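Local coordinates for protein putative phosphohistidine phosphatase, SixA (Nakamurella multipartita, PDB 4HBZ) that probably hydrolyses phosphorylated substrates through a phosphohistidine intermediate, as members of the histidine phosphatase superfamily (branch 1) do, at residues V65-T70 with R88-L93; A71-Q76 with V118-T123; H27-S32 with F154-F159. All blocks are in the same frame, centred on the assembly; numbering follows the deposited sequence.

Interaction 1: residues V65-T70 with R88-L93; sequences VVVCST and RYRDEL. With ACY (acetic acid), chain B.
Cys68 is held in the middle of a parallel strand pair: its N donates to Arg88 O and its own O accepts from Arg90 N, both at 2.9 Å. One step earlier, Arg88 N reaches Val66 O at 2.7 Å in a nearly straight bond (168° at the hydrogen). Around this ladder the packing is close. On the face of Val67, the short 91-93 turn brings Leu93 back across the strand, and its CD2 meets Val67 CG1 at 3.7 Å, the two side chains crossing at about a right angle. Val67 turns that methyl to the leucine because CG1 lies anti to its backbone N (chi1 -169°). Leu93 CB also rests on the backbone of Ser69. On the other face, Cys68 CB touches Tyr89 CD1 at 3.8 Å, with the sulfur set obliquely beside the ring.

Where the strands end the contact becomes polar. Thr70 OG1 donates to Asp91 OD1 at 2.6 Å, on the anti side of the carboxylate and slightly out of its plane, while His37 is a second partner of the hydroxyl. The arginine side is more open. Arg88 CB lies over the rim of one face of the Arg90 guanidinium. Arg90 NH1 and NH2 grip the two oxygens of an acetate, probably from the crystallisation liquor, in a two-pronged pair with NH2 to OXT at 2.8 Å; NH1 also bonds Tyr89 O from above its carbonyl plane.

This is the strand pair of a right-handed beta-alpha-beta unit. Strand 86-90 forms the sheet edge, strand 65-69 pairs on its other side with strand 114-119, helix 72-81 packs on the Cys68 and Tyr89 face, and helix 98-106 covers Val67 and Leu93, its Glu104 forming a salt bridge with Arg90 NE.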
loop_
_atom_site.group_PDB
_atom_site.type_symbol
_atom_site.label_atom_id
_atom_site.label_comp_id
_atom_site.label_asym_id
_atom_site.label_seq_id
_atom_site.Cartn_x
_atom_site.Cartn_y
_atom_site.Cartn_z
ATOM N N VAL A 65 10.919 1.605 -4.198
ATOM C CA VAL A 65 11.115 1.446 -2.751
ATOM C C VAL A 65 9.910 0.713 -2.167
ATOM O O VAL A 65 8.772 1.002 -2.544
ATOM C CB VAL A 65 11.248 2.829 -2.072
ATOM C CG1 VAL A 65 11.390 2.708 -0.578
ATOM C CG2 VAL A 65 12.428 3.598 -2.669
ATOM N N VAL A 66 10.165 -0.246 -1.279
ATOM C CA VAL A 66 9.095 -0.947 -0.577
ATOM C C VAL A 66 9.293 -0.611 0.903
ATOM O O VAL A 66 10.438 -0.606 1.413
ATOM C CB VAL A 66 9.208 -2.463 -0.740
ATOM C CG1 VAL A 66 8.056 -3.164 -0.047
ATOM C CG2 VAL A 66 9.195 -2.813 -2.213
ATOM N N VAL A 67 8.171 -0.307 1.562
ATOM C CA VAL A 67 8.110 -0.217 3.043
ATOM C C VAL A 67 7.244 -1.407 3.472
ATOM O O VAL A 67 6.073 -1.531 3.027
ATOM C CB VAL A 67 7.550 1.113 3.563
ATOM C CG1 VAL A 67 7.797 1.204 5.056
ATOM C CG2 VAL A 67 8.169 2.318 2.807
ATOM N N CYS A 68 7.784 -2.289 4.321
ATOM C CA CYS A 68 7.144 -3.554 4.609
ATOM C C CYS A 68 7.140 -3.867 6.099
ATOM O O CYS A 68 8.155 -3.748 6.749
ATOM C CB CYS A 68 7.888 -4.661 3.859
ATOM S SG CYS A 68 7.120 -6.307 3.886
ATOM N N SER A 69 5.990 -4.265 6.624
ATOM C CA SER A 69 5.925 -4.813 7.978
ATOM C C SER A 69 6.889 -5.990 8.149
ATOM O O SER A 69 7.100 -6.794 7.247
ATOM C CB SER A 69 4.506 -5.289 8.254
ATOM O OG SER A 69 4.430 -6.006 9.447
ATOM N N THR A 70 7.447 -6.103 9.344
ATOM C CA THR A 70 8.393 -7.158 9.673
ATOM C C THR A 70 7.736 -8.532 9.867
ATOM O O THR A 70 8.428 -9.542 9.936
ATOM C CB THR A 70 9.176 -6.800 10.920
ATOM O OG1 THR A 70 8.238 -6.422 11.944
ATOM C CG2 THR A 70 10.175 -5.645 10.613
ATOM N N ARG A 88 12.566 -1.414 2.944
ATOM C CA ARG A 88 12.684 -0.894 4.298
ATOM C C ARG A 88 11.715 -1.686 5.162
ATOM O O ARG A 88 10.503 -1.458 5.093
ATOM C CB ARG A 88 12.333 0.569 4.290
ATOM C CG ARG A 88 13.268 1.427 3.392
ATOM C CD ARG A 88 12.691 2.767 2.937
ATOM N NE ARG A 88 12.691 3.757 3.985
ATOM C CZ ARG A 88 13.613 4.718 4.163
ATOM N NH1 ARG A 88 13.468 5.514 5.212
ATOM N NH2 ARG A 88 14.676 4.864 3.375
ATOM N N TYR A 89 12.234 -2.622 5.935
ATOM C CA TYR A 89 11.409 -3.406 6.832
ATOM C C TYR A 89 11.209 -2.584 8.121
ATOM O O TYR A 89 12.177 -2.062 8.696
ATOM C CB TYR A 89 12.034 -4.758 7.165
ATOM C CG TYR A 89 12.080 -5.684 5.977
ATOM C CD1 TYR A 89 10.900 -6.303 5.497
ATOM C CD2 TYR A 89 13.275 -5.884 5.288
ATOM C CE1 TYR A 89 10.956 -7.137 4.392
ATOM C CE2 TYR A 89 13.305 -6.703 4.186
ATOM C CZ TYR A 89 12.131 -7.330 3.767
ATOM O OH TYR A 89 12.208 -8.160 2.640
ATOM N N ARG A 90 9.988 -2.516 8.615
ATOM C CA ARG A 90 9.651 -1.647 9.746
ATOM C C ARG A 90 8.708 -2.323 10.711
ATOM O O ARG A 90 7.595 -2.690 10.335
ATOM C CB ARG A 90 9.054 -0.350 9.253
ATOM C CG ARG A 90 9.961 0.542 8.435
ATOM C CD ARG A 90 11.006 1.174 9.322
ATOM N NE ARG A 90 11.868 2.115 8.575
ATOM C CZ ARG A 90 12.986 1.799 7.953
ATOM N NH1 ARG A 90 13.437 0.532 7.847
ATOM N NH2 ARG A 90 13.669 2.783 7.325
ATOM N N ASP A 91 9.130 -2.422 11.979
ATOM C CA ASP A 91 8.214 -2.808 13.041
ATOM C C ASP A 91 7.073 -1.825 13.184
ATOM O O ASP A 91 5.960 -2.211 13.590
ATOM C CB ASP A 91 8.980 -2.953 14.347
ATOM C CG ASP A 91 9.847 -4.205 14.402
ATOM O OD1 ASP A 91 9.490 -5.326 13.901
ATOM O OD2 ASP A 91 10.916 -4.104 15.081
ATOM N N GLU A 92 7.292 -0.565 12.818
ATOM C CA GLU A 92 6.228 0.437 12.856
ATOM C C GLU A 92 5.040 0.038 12.000
ATOM O O GLU A 92 3.917 0.419 12.318
ATOM C CB GLU A 92 6.730 1.812 12.417
ATOM C CG GLU A 92 7.805 2.463 13.328
ATOM C CD GLU A 92 9.227 1.953 13.159
ATOM O OE1 GLU A 92 9.536 0.961 12.470
ATOM O OE2 GLU A 92 10.096 2.573 13.812
ATOM N N LEU A 93 5.240 -0.774 10.950
ATOM C CA LEU A 93 4.141 -1.191 10.085
ATOM C C LEU A 93 3.414 -2.404 10.639
ATOM O O LEU A 93 2.383 -2.771 10.101
ATOM C CB LEU A 93 4.602 -1.448 8.666
ATOM C CG LEU A 93 4.519 -0.309 7.657
ATOM C CD1 LEU A 93 5.274 0.923 8.115
ATOM C CD2 LEU A 93 4.938 -0.738 6.267
HETATM C C ACY B . 16.373 0.945 5.777
HETATM O O ACY B . 15.839 -0.020 6.400
HETATM O OXT ACY B . 16.099 2.154 6.006
HETATM C CH3 ACY B . 17.395 0.644 4.716
#

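Interaction 2: residues A71-Q76 with V118-T123; sequences AARTRQ and VGHAPT
Ala71, the N-cap residue of helix 72-81, meets the His120 ring in its plane, its CB 4.0 Å from CE1. Two residues on, Arg73 comes at the same rim of the imidazole, but with a face. Its CG stands between the backbone N and the carbonyl carbon (chi1 60°), and the chain then runs extended to NE, which lies 3.7 Å from His120 CE1. The guanidinium and imidazole planes are 81° apart, so the ring edge points at a face of the guanidinium, offset toward its rim. Asp36 pairs with NH2 of the same group. With an alanine here, Asp36 would probably lose its salt-bridge partner and this edge of the His120 ring its cover.

Thr74 then covers a face of the ring: its CG2 sits over the imidazole, 4.1 Å from the centroid, as a CH-pi contact, and also lies 3.7 Å from Gly119 O. Its backbone side is packed too, with Thr74 O 3.7 Å from Val118 CG1. The imidazole is thus touched on a face and along an edge, and Ser69 OG bonds its NE2, which fixes its rotation further.

His120 follows strand 114-119 and its ring meets that of His27. Two histidines with an arginine from the helix start are consistent with the phosphate pocket of histidine phosphatases.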
loop_
_atom_site.group_PDB
_atom_site.type_symbol
_atom_site.label_atom_id
_atom_site.label_comp_id
_atom_site.label_asym_id
_atom_site.label_seq_id
_atom_site.Cartn_x
_atom_site.Cartn_y
_atom_site.Cartn_z
ATOM N N ALA A 71 6.405 -8.593 9.920
ATOM C CA ALA A 71 5.720 -9.875 10.114
ATOM C C ALA A 71 6.104 -10.841 8.973
ATOM O O ALA A 71 6.297 -10.414 7.806
ATOM C CB ALA A 71 4.230 -9.708 10.154
ATOM N N ALA A 72 6.144 -12.121 9.279
ATOM C CA ALA A 72 6.403 -13.149 8.233
ATOM C C ALA A 72 5.423 -12.988 7.052
ATOM O O ALA A 72 5.801 -13.076 5.905
ATOM C CB ALA A 72 6.351 -14.545 8.797
ATOM N N ARG A 73 4.153 -12.748 7.332
ATOM C CA ARG A 73 3.161 -12.761 6.278
ATOM C C ARG A 73 3.276 -11.623 5.305
ATOM O O ARG A 73 2.980 -11.767 4.109
ATOM C CB ARG A 73 1.741 -12.861 6.858
ATOM C CG ARG A 73 1.314 -11.717 7.803
ATOM C CD ARG A 73 0.063 -12.146 8.559
ATOM N NE ARG A 73 -0.436 -11.194 9.557
ATOM C CZ ARG A 73 -0.082 -11.194 10.854
ATOM N NH1 ARG A 73 0.943 -11.932 11.317
ATOM N NH2 ARG A 73 -0.736 -10.431 11.708
ATOM N N THR A 74 3.703 -10.459 5.788
ATOM C CA THR A 74 3.984 -9.315 4.940
ATOM C C THR A 74 5.308 -9.520 4.158
ATOM O O THR A 74 5.385 -9.288 2.968
ATOM C CB THR A 74 3.992 -8.012 5.780
ATOM O OG1 THR A 74 4.664 -8.276 7.013
ATOM C CG2 THR A 74 2.562 -7.584 6.115
ATOM N N ARG A 75 6.346 -10.021 4.822
ATOM C CA ARG A 75 7.607 -10.389 4.147
ATOM C C ARG A 75 7.359 -11.399 3.027
ATOM O O ARG A 75 7.892 -11.226 1.924
ATOM C CB ARG A 75 8.613 -10.966 5.143
ATOM C CG ARG A 75 9.147 -9.978 6.139
ATOM C CD ARG A 75 10.057 -10.685 7.157
ATOM N NE ARG A 75 10.632 -9.790 8.150
ATOM C CZ ARG A 75 11.765 -9.087 7.999
ATOM N NH1 ARG A 75 12.535 -9.206 6.902
ATOM N NH2 ARG A 75 12.163 -8.314 9.004
ATOM N N GLN A 76 6.562 -12.406 3.324
ATOM C CA GLN A 76 6.283 -13.462 2.366
ATOM C C GLN A 76 5.425 -12.962 1.223
ATOM O O GLN A 76 5.587 -13.375 0.067
ATOM C CB GLN A 76 5.603 -14.651 3.060
ATOM C CG GLN A 76 6.596 -15.419 3.929
ATOM C CD GLN A 76 5.937 -16.469 4.791
ATOM O OE1 GLN A 76 4.758 -16.728 4.662
ATOM N NE2 GLN A 76 6.691 -17.061 5.729
ATOM N N VAL A 118 3.576 -2.686 2.162
ATOM C CA VAL A 118 2.965 -3.971 2.452
ATOM C C VAL A 118 2.718 -4.032 3.955
ATOM O O VAL A 118 3.639 -4.049 4.770
ATOM C CB VAL A 118 3.861 -5.136 1.977
ATOM C CG1 VAL A 118 3.116 -6.456 2.158
ATOM C CG2 VAL A 118 4.273 -4.967 0.485
ATOM N N GLY A 119 1.450 -3.978 4.299
ATOM C CA GLY A 119 1.085 -3.963 5.699
ATOM C C GLY A 119 -0.194 -4.698 6.018
ATOM O O GLY A 119 -0.559 -5.678 5.380
ATOM N N HIS A 120 -0.885 -4.213 7.062
ATOM C CA HIS A 120 -2.006 -4.908 7.654
ATOM C C HIS A 120 -3.273 -4.045 7.635
ATOM O O HIS A 120 -3.185 -2.806 7.742
ATOM C CB HIS A 120 -1.709 -5.197 9.154
ATOM C CG HIS A 120 -0.430 -5.948 9.388
ATOM N ND1 HIS A 120 -0.411 -7.320 9.495
ATOM C CD2 HIS A 120 0.866 -5.541 9.425
ATOM C CE1 HIS A 120 0.854 -7.726 9.624
ATOM N NE2 HIS A 120 1.639 -6.667 9.603
ATOM N N ALA A 121 -4.428 -4.666 7.533
ATOM C CA ALA A 121 -5.671 -4.031 7.854
ATOM C C ALA A 121 -5.843 -3.944 9.355
ATOM O O ALA A 121 -5.324 -4.778 10.056
ATOM C CB ALA A 121 -6.824 -4.767 7.253
ATOM N N PRO A 122 -6.576 -2.934 9.864
ATOM C CA PRO A 122 -7.348 -1.934 9.155
ATOM C C PRO A 122 -6.530 -0.755 8.666
ATOM O O PRO A 122 -7.025 0.134 7.918
ATOM C CB PRO A 122 -8.361 -1.484 10.207
ATOM C CG PRO A 122 -7.636 -1.702 11.520
ATOM C CD PRO A 122 -6.884 -2.972 11.308
ATOM N N THR A 123 -5.254 -0.653 9.057
ATOM C CA THR A 123 -4.529 0.558 8.770
ATOM C C THR A 123 -4.319 0.812 7.271
ATOM O O THR A 123 -4.411 1.933 6.829
ATOM C CB THR A 123 -3.135 0.530 9.479
ATOM O OG1 THR A 123 -3.398 0.574 10.892
ATOM C CG2 THR A 123 -2.198 1.668 9.042
#

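Interaction 3: residues H27-S32 with F154-F159; sequences HAAAGS and FAAGTF. With ACY (acetic acid), chain F.
Ala156 CB points at the backbone of the facing loop, 3.3 Å from His27 O and 3.6 Å from Ala29 N, while His27 CB leaves its backbone away from Ala156. Only the methyls of Ala29 and Ala156 meet as side chains, loosely, CB to CB at 4.4 Å. The rest is main chain: Gly157 N lies 2.9 Å from His27 O, and a water accepts from Ala29 N and donates to Ala156 O, bridging the two loops.

His27, following Arg26 as in the Arg-His motif of histidine phosphatases, has its ring set by its own loop. With CG between the backbone N and the carbonyl carbon (chi1 65°), ND1 donates to Ala28 O at 2.8 Å, an almost straight bond (173°) lying in the ring plane, fixing the imidazole. Opposite, Ala155 to Thr158 form a type II turn in which Thr158 N and OG1 both bond Ala155 O from one face of its plane. Gly157 takes a positive phi (100°), where a CB would jam against the preceding carbonyl oxygen.

The two loops lie at adjoining ends of antiparallel neighbours, strands 20-26 and 159-164, with helix 43-59 packing on Ala28 and helix 72-81 on His27.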
loop_
_atom_site.group_PDB
_atom_site.type_symbol
_atom_site.label_atom_id
_atom_site.label_comp_id
_atom_site.label_asym_id
_atom_site.label_seq_id
_atom_site.Cartn_x
_atom_site.Cartn_y
_atom_site.Cartn_z
ATOM N N HIS A 27 -1.299 -7.582 3.200
ATOM C CA HIS A 27 -0.715 -8.908 3.022
ATOM C C HIS A 27 -1.791 -9.924 2.625
ATOM O O HIS A 27 -2.965 -9.809 2.983
ATOM C CB HIS A 27 0.007 -9.398 4.282
ATOM C CG HIS A 27 -0.887 -9.608 5.445
ATOM N ND1 HIS A 27 -1.698 -10.713 5.588
ATOM C CD2 HIS A 27 -1.135 -8.810 6.522
ATOM C CE1 HIS A 27 -2.408 -10.582 6.686
ATOM N NE2 HIS A 27 -2.081 -9.442 7.277
ATOM N N ALA A 28 -1.314 -10.968 1.973
ATOM C CA ALA A 28 -2.194 -12.062 1.559
ATOM C C ALA A 28 -2.538 -12.973 2.717
ATOM O O ALA A 28 -2.027 -12.841 3.830
ATOM C CB ALA A 28 -1.588 -12.799 0.410
ATOM N N ALA A 29 -3.485 -13.868 2.481
ATOM C CA ALA A 29 -4.091 -14.683 3.536
ATOM C C ALA A 29 -3.059 -15.525 4.263
ATOM O O ALA A 29 -2.169 -16.150 3.626
ATOM C CB ALA A 29 -5.181 -15.553 2.958
ATOM N N ALA A 30 -3.160 -15.551 5.588
ATOM C CA ALA A 30 -2.189 -16.215 6.424
ATOM C C ALA A 30 -2.817 -17.240 7.374
ATOM O O ALA A 30 -4.014 -17.220 7.649
ATOM C CB ALA A 30 -1.405 -15.157 7.210
ATOM N N GLY A 31 -1.995 -18.192 7.744
ATOM C CA GLY A 31 -2.419 -19.327 8.541
ATOM C C GLY A 31 -2.131 -19.127 9.994
ATOM O O GLY A 31 -2.075 -18.001 10.495
ATOM N N SER A 32 -1.951 -20.225 10.709
ATOM C CA SER A 32 -1.755 -20.173 12.148
ATOM C C SER A 32 -0.304 -20.433 12.537
ATOM O O SER A 32 0.400 -21.168 11.853
ATOM C CB SER A 32 -2.598 -21.241 12.815
ATOM O OG SER A 32 -2.064 -22.479 12.457
ATOM N N PHE A 154 -11.579 -4.760 1.244
ATOM C CA PHE A 154 -10.127 -4.747 1.233
ATOM C C PHE A 154 -9.615 -6.004 1.896
ATOM O O PHE A 154 -8.895 -5.982 2.910
ATOM C CB PHE A 154 -9.594 -3.422 1.866
ATOM C CG PHE A 154 -8.300 -2.923 1.259
ATOM C CD1 PHE A 154 -7.095 -3.522 1.552
ATOM C CD2 PHE A 154 -8.302 -1.898 0.352
ATOM C CE1 PHE A 154 -5.910 -3.100 0.985
ATOM C CE2 PHE A 154 -7.126 -1.464 -0.200
ATOM C CZ PHE A 154 -5.922 -2.063 0.116
ATOM N N ALA A 155 -9.922 -7.150 1.266
ATOM C CA ALA A 155 -9.520 -8.453 1.799
ATOM C C ALA A 155 -8.025 -8.659 1.708
ATOM O O ALA A 155 -7.346 -7.970 0.971
ATOM C CB ALA A 155 -10.198 -9.531 0.960
ATOM N N ALA A 156 -7.508 -9.627 2.433
ATOM C CA ALA A 156 -6.111 -9.968 2.399
ATOM C C ALA A 156 -5.645 -10.164 0.951
ATOM O O ALA A 156 -6.230 -10.941 0.190
ATOM C CB ALA A 156 -5.877 -11.255 3.190
ATOM N N GLY A 157 -4.582 -9.458 0.581
ATOM C CA GLY A 157 -4.019 -9.510 -0.761
ATOM C C GLY A 157 -4.410 -8.359 -1.659
ATOM O O GLY A 157 -3.837 -8.174 -2.739
ATOM N N THR A 158 -5.400 -7.564 -1.223
ATOM C CA THR A 158 -5.833 -6.393 -2.003
ATOM C C THR A 158 -4.802 -5.313 -2.030
ATOM O O THR A 158 -4.060 -5.133 -1.083
ATOM C CB THR A 158 -7.138 -5.822 -1.396
ATOM O OG1 THR A 158 -8.133 -6.839 -1.383
ATOM C CG2 THR A 158 -7.711 -4.640 -2.153
ATOM N N PHE A 159 -4.711 -4.600 -3.134
ATOM C CA PHE A 159 -3.939 -3.362 -3.123
ATOM C C PHE A 159 -4.669 -2.258 -3.836
ATOM O O PHE A 159 -5.487 -2.461 -4.702
ATOM C CB PHE A 159 -2.531 -3.557 -3.715
ATOM C CG PHE A 159 -2.494 -3.988 -5.162
ATOM C CD1 PHE A 159 -2.536 -3.069 -6.201
ATOM C CD2 PHE A 159 -2.433 -5.358 -5.457
ATOM C CE1 PHE A 159 -2.484 -3.493 -7.518
ATOM C CE2 PHE A 159 -2.405 -5.771 -6.765
ATOM C CZ PHE A 159 -2.399 -4.848 -7.778
HETATM C C ACY F . 0.191 -23.895 14.933
HETATM O O ACY F . -0.647 -24.134 14.031
HETATM O OXT ACY F . -0.098 -23.192 15.934
HETATM C CH3 ACY F . 1.572 -24.473 14.807
HETATM O O HOH W 1 -4.916 -13.546 -0.001
#

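How the interactions relate
From the N terminus, strand 20-26 leads into residues 27-32, which open the widest loop; interaction 3 closes it 122 residues later at 154-159, which runs into strand 159-164. Interactions 1 and 2 are both nested inside it. Strand 65-69 opens interaction 1 and the start of helix 72-81 opens interaction 2; the chain then returns along strand 86-90 to close the first and along strand 114-119 to close the second, so the two cross. They meet through the residues joining strand 65-69 to the helix. Interaction 2 also touches interaction 3, where Gly119 O and His27 N probably bond. Together they link sheet strands from the 86-90 edge to 159-164.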